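Local structure of NADH oxidase (Thermus thermophilus, 6RVB) at residues I263-R268 against D281-F286. The protein is an FAD-containing oxidoreductase that uses NADH to reduce coenzyme A disulfide. Residues are numbered along the deposited sequence; the frame is centred on the assembly and turned at random.
Sequences IATDER and DVAESF. With FAD (flavin-adenine dinucleotide), chain E.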
loop_
_atom_site.group_PDB
_atom_site.type_symbol
_atom_site.label_atom_id
_atom_site.label_comp_id
_atom_site.label_asym_id
_atom_site.label_seq_id
_atom_site.Cartn_x
_atom_site.Cartn_y
_atom_site.Cartn_z
ATOM N N ILE A 263 21.894 23.430 -0.612
ATOM C CA ILE A 263 21.449 24.775 -1.009
ATOM C C ILE A 263 20.100 25.025 -0.403
ATOM O O ILE A 263 19.281 24.150 -0.401
ATOM C CB ILE A 263 21.309 24.896 -2.507
ATOM C CG1 ILE A 263 22.652 24.969 -3.200
ATOM C CG2 ILE A 263 20.521 26.097 -2.850
ATOM C CD1 ILE A 263 22.594 24.738 -4.592
ATOM N N ALA A 264 19.885 26.231 0.128
ATOM C CA ALA A 264 18.612 26.654 0.727
ATOM C C ALA A 264 17.590 27.031 -0.323
ATOM O O ALA A 264 17.953 27.542 -1.346
ATOM C CB ALA A 264 18.859 27.775 1.542
ATOM N N THR A 265 16.315 26.763 -0.087
ATOM C CA THR A 265 15.271 27.073 -1.090
ATOM C C THR A 265 13.945 27.454 -0.449
ATOM O O THR A 265 13.708 27.101 0.687
ATOM C CB THR A 265 14.985 25.889 -2.134
ATOM O OG1 THR A 265 14.207 24.833 -1.552
ATOM C CG2 THR A 265 16.247 25.346 -2.669
ATOM N N ASP A 266 13.094 28.150 -1.195
ATOM C CA ASP A 266 11.711 28.365 -0.815
ATOM C C ASP A 266 10.743 27.422 -1.493
ATOM O O ASP A 266 11.179 26.500 -2.156
ATOM C CB ASP A 266 11.309 29.809 -1.008
ATOM C CG ASP A 266 11.344 30.261 -2.421
ATOM O OD1 ASP A 266 11.487 29.450 -3.304
ATOM O OD2 ASP A 266 11.186 31.477 -2.635
ATOM N N GLU A 267 9.440 27.621 -1.312
ATOM C CA GLU A 267 8.467 26.708 -1.878
ATOM C C GLU A 267 8.474 26.830 -3.393
ATOM O O GLU A 267 7.733 26.170 -4.071
ATOM C CB GLU A 267 7.055 26.936 -1.333
ATOM C CG GLU A 267 6.849 26.938 0.155
ATOM C CD GLU A 267 5.381 27.132 0.550
ATOM O OE1 GLU A 267 5.072 26.947 1.738
ATOM O OE2 GLU A 267 4.510 27.446 -0.300
ATOM N N ARG A 268 9.283 27.693 -3.968
ATOM C CA ARG A 268 9.234 27.847 -5.408
ATOM C C ARG A 268 10.551 27.443 -5.947
ATOM O O ARG A 268 10.845 27.702 -7.118
ATOM C CB ARG A 268 8.978 29.263 -5.818
ATOM C CG ARG A 268 7.805 29.431 -6.550
ATOM C CD ARG A 268 6.956 30.404 -5.884
ATOM N NE ARG A 268 7.198 31.775 -6.338
ATOM C CZ ARG A 268 7.779 32.724 -5.609
ATOM N NH1 ARG A 268 8.216 32.458 -4.330
ATOM N NH2 ARG A 268 7.889 33.930 -6.176
ATOM N N ASP A 281 19.506 16.605 -5.514
ATOM C CA ASP A 281 20.210 16.186 -4.322
ATOM C C ASP A 281 21.085 17.269 -3.732
ATOM O O ASP A 281 21.665 17.065 -2.712
ATOM C CB ASP A 281 21.047 14.936 -4.529
ATOM C CG ASP A 281 20.227 13.686 -4.733
ATOM O OD1 ASP A 281 18.975 13.744 -4.529
ATOM O OD2 ASP A 281 20.861 12.655 -5.093
ATOM N N VAL A 282 21.199 18.415 -4.372
ATOM C CA VAL A 282 22.005 19.496 -3.889
ATOM C C VAL A 282 21.122 20.426 -3.064
ATOM O O VAL A 282 21.605 21.395 -2.510
ATOM C CB VAL A 282 22.493 20.281 -5.100
ATOM C CG1 VAL A 282 21.361 20.851 -5.830
ATOM C CG2 VAL A 282 23.334 21.389 -4.731
ATOM N N ALA A 283 19.823 20.149 -2.958
ATOM C CA ALA A 283 18.901 21.115 -2.328
ATOM C C ALA A 283 18.159 20.655 -1.082
ATOM O O ALA A 283 17.726 19.525 -1.006
ATOM C CB ALA A 283 17.959 21.542 -3.300
ATOM N N GLU A 284 18.017 21.528 -0.108
ATOM C CA GLU A 284 17.296 21.219 1.119
ATOM C C GLU A 284 15.809 21.173 0.803
ATOM O O GLU A 284 15.350 21.741 -0.161
ATOM C CB GLU A 284 17.443 22.313 2.158
ATOM C CG GLU A 284 18.801 22.602 2.657
ATOM C CD GLU A 284 18.815 23.690 3.740
ATOM O OE1 GLU A 284 19.653 23.539 4.676
ATOM O OE2 GLU A 284 17.999 24.690 3.644
ATOM N N SER A 285 15.038 20.496 1.641
ATOM C CA SER A 285 13.581 20.459 1.532
ATOM C C SER A 285 12.999 20.682 2.926
ATOM O O SER A 285 13.666 20.429 3.949
ATOM C CB SER A 285 13.068 19.139 0.951
ATOM O OG SER A 285 13.702 18.730 -0.254
ATOM N N PHE A 286 11.763 21.171 2.977
ATOM C CA PHE A 286 11.147 21.412 4.287
ATOM C C PHE A 286 10.574 20.195 4.895
ATOM O O PHE A 286 9.734 19.576 4.311
ATOM C CB PHE A 286 10.058 22.417 4.154
ATOM C CG PHE A 286 9.346 22.750 5.428
ATOM C CD1 PHE A 286 9.921 23.563 6.387
ATOM C CD2 PHE A 286 8.044 22.366 5.618
ATOM C CE1 PHE A 286 9.232 23.923 7.537
ATOM C CE2 PHE A 286 7.369 22.754 6.746
ATOM C CZ PHE A 286 7.985 23.533 7.702
HETATM P PA FAD E . 22.471 13.504 -9.397
HETATM O O1A FAD E . 23.594 13.298 -8.251
HETATM O O2A FAD E . 21.547 12.356 -9.854
HETATM O O5B FAD E . 23.158 14.132 -10.780
HETATM C C5B FAD E . 24.047 15.300 -10.773
HETATM C C4B FAD E . 24.856 15.400 -12.067
HETATM O O4B FAD E . 25.170 16.772 -12.230
HETATM C C3B FAD E . 26.107 14.537 -12.025
HETATM O O3B FAD E . 26.123 13.495 -13.066
HETATM C C2B FAD E . 27.133 15.551 -12.294
HETATM O O2B FAD E . 27.898 14.873 -13.292
HETATM C C1B FAD E . 26.403 16.833 -12.799
HETATM N N9A FAD E . 27.168 18.037 -12.327
HETATM C C8A FAD E . 27.678 18.245 -11.067
HETATM N N7A FAD E . 28.464 19.354 -10.996
HETATM C C5A FAD E . 28.454 19.901 -12.237
HETATM C C6A FAD E . 29.086 21.115 -12.827
HETATM N N6A FAD E . 29.819 21.912 -11.994
HETATM N N1A FAD E . 28.871 21.342 -14.153
HETATM C C2A FAD E . 28.076 20.483 -14.901
HETATM N N3A FAD E . 27.443 19.342 -14.467
HETATM C C4A FAD E . 27.608 19.033 -13.133
HETATM N N1 FAD E . 16.400 7.298 -4.785
HETATM C C2 FAD E . 15.150 6.820 -4.482
HETATM O O2 FAD E . 14.181 7.620 -4.311
HETATM N N3 FAD E . 14.954 5.490 -4.396
HETATM C C4 FAD E . 15.932 4.546 -4.630
HETATM O O4 FAD E . 15.747 3.270 -4.562
HETATM C C4X FAD E . 17.303 5.014 -5.010
HETATM N N5 FAD E . 18.292 4.083 -5.263
HETATM C C5X FAD E . 19.536 4.570 -5.579
HETATM C C6 FAD E . 20.594 3.662 -5.832
HETATM C C7 FAD E . 21.878 4.130 -6.175
HETATM C C7M FAD E . 22.957 3.117 -6.436
HETATM C C8 FAD E . 22.149 5.614 -6.287
HETATM C C8M FAD E . 23.498 6.178 -6.643
HETATM C C9 FAD E . 21.109 6.527 -6.009
HETATM C C9A FAD E . 19.798 6.095 -5.660
HETATM N N10 FAD E . 18.745 7.060 -5.419
HETATM C C10 FAD E . 17.481 6.513 -5.073
HETATM C "C1'" FAD E . 18.961 8.523 -5.436
HETATM C "C2'" FAD E . 19.042 9.159 -6.788
HETATM O "O2'" FAD E . 20.234 8.769 -7.456
HETATM C "C3'" FAD E . 19.144 10.653 -6.652
HETATM O "O3'" FAD E . 18.295 11.105 -5.604
HETATM C "C4'" FAD E . 18.705 11.196 -8.024
HETATM O "O4'" FAD E . 19.450 10.699 -9.192
HETATM C "C5'" FAD E . 18.533 12.728 -8.008
HETATM O "O5'" FAD E . 19.735 13.436 -8.287
HETATM P P FAD E . 19.848 14.933 -8.886
HETATM O O1P FAD E . 19.202 15.012 -10.259
HETATM O O2P FAD E . 19.817 16.146 -7.928
HETATM O O3P FAD E . 21.445 14.801 -9.140
#
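I263 and A283 form a single parallel beta bridge, their CA atoms 4.7 Å apart. I263 N donates to V282 O at 2.8 Å. E284 N donates in turn to I263 O at 2.9 Å. Both polar backbone atoms of I263 are therefore spent on the residues flanking A283. Beside the first bond the side chains of I263 and V282 cross obliquely, with I263 CD1 lying 3.4 Å from V282 CG2. With chi1 at 62°, CG1 sits between the backbone N and carbonyl carbon of V282, and CG2 is the branch turned to the isoleucine. Beside the second bond, E284 sets CG opposite its carbonyl carbon (chi1 -62°), alongside I263 O at 3.5 Å. The chain then runs extended, bringing OE2 to 3.6 Å from A264 CA, while OE1 is hydrogen-bonded to T260. T265 reaches back with CG2, 4.2 Å from A283 CB.

D281, two residues before the bridge at A283, is the FAD-binding residue of the segment and closes the Gly-Asp motif found in this flavoprotein family. Its OD1 accepts from the ribityl hydroxyl O3' at 2.9 Å, and OD2 makes a salt bridge to R134. The backbone N also points at phosphate oxygen O2P, though that bond is modelled too short to lean on. Replaced by an alanine, the residue would lose its carboxylate, which is likely to cost O3' this acceptor and R134 this counter-charge. The bridge joins the segment just after D281 to the loop 263-268. Strand 276-278, at the edge of the parallel FAD-domain sheet, leads into D281; strand 285-287 pairs antiparallel with 292-294, and helix 299-313 packs against A283 and S285, S285 OG being bonded to H305 NE2.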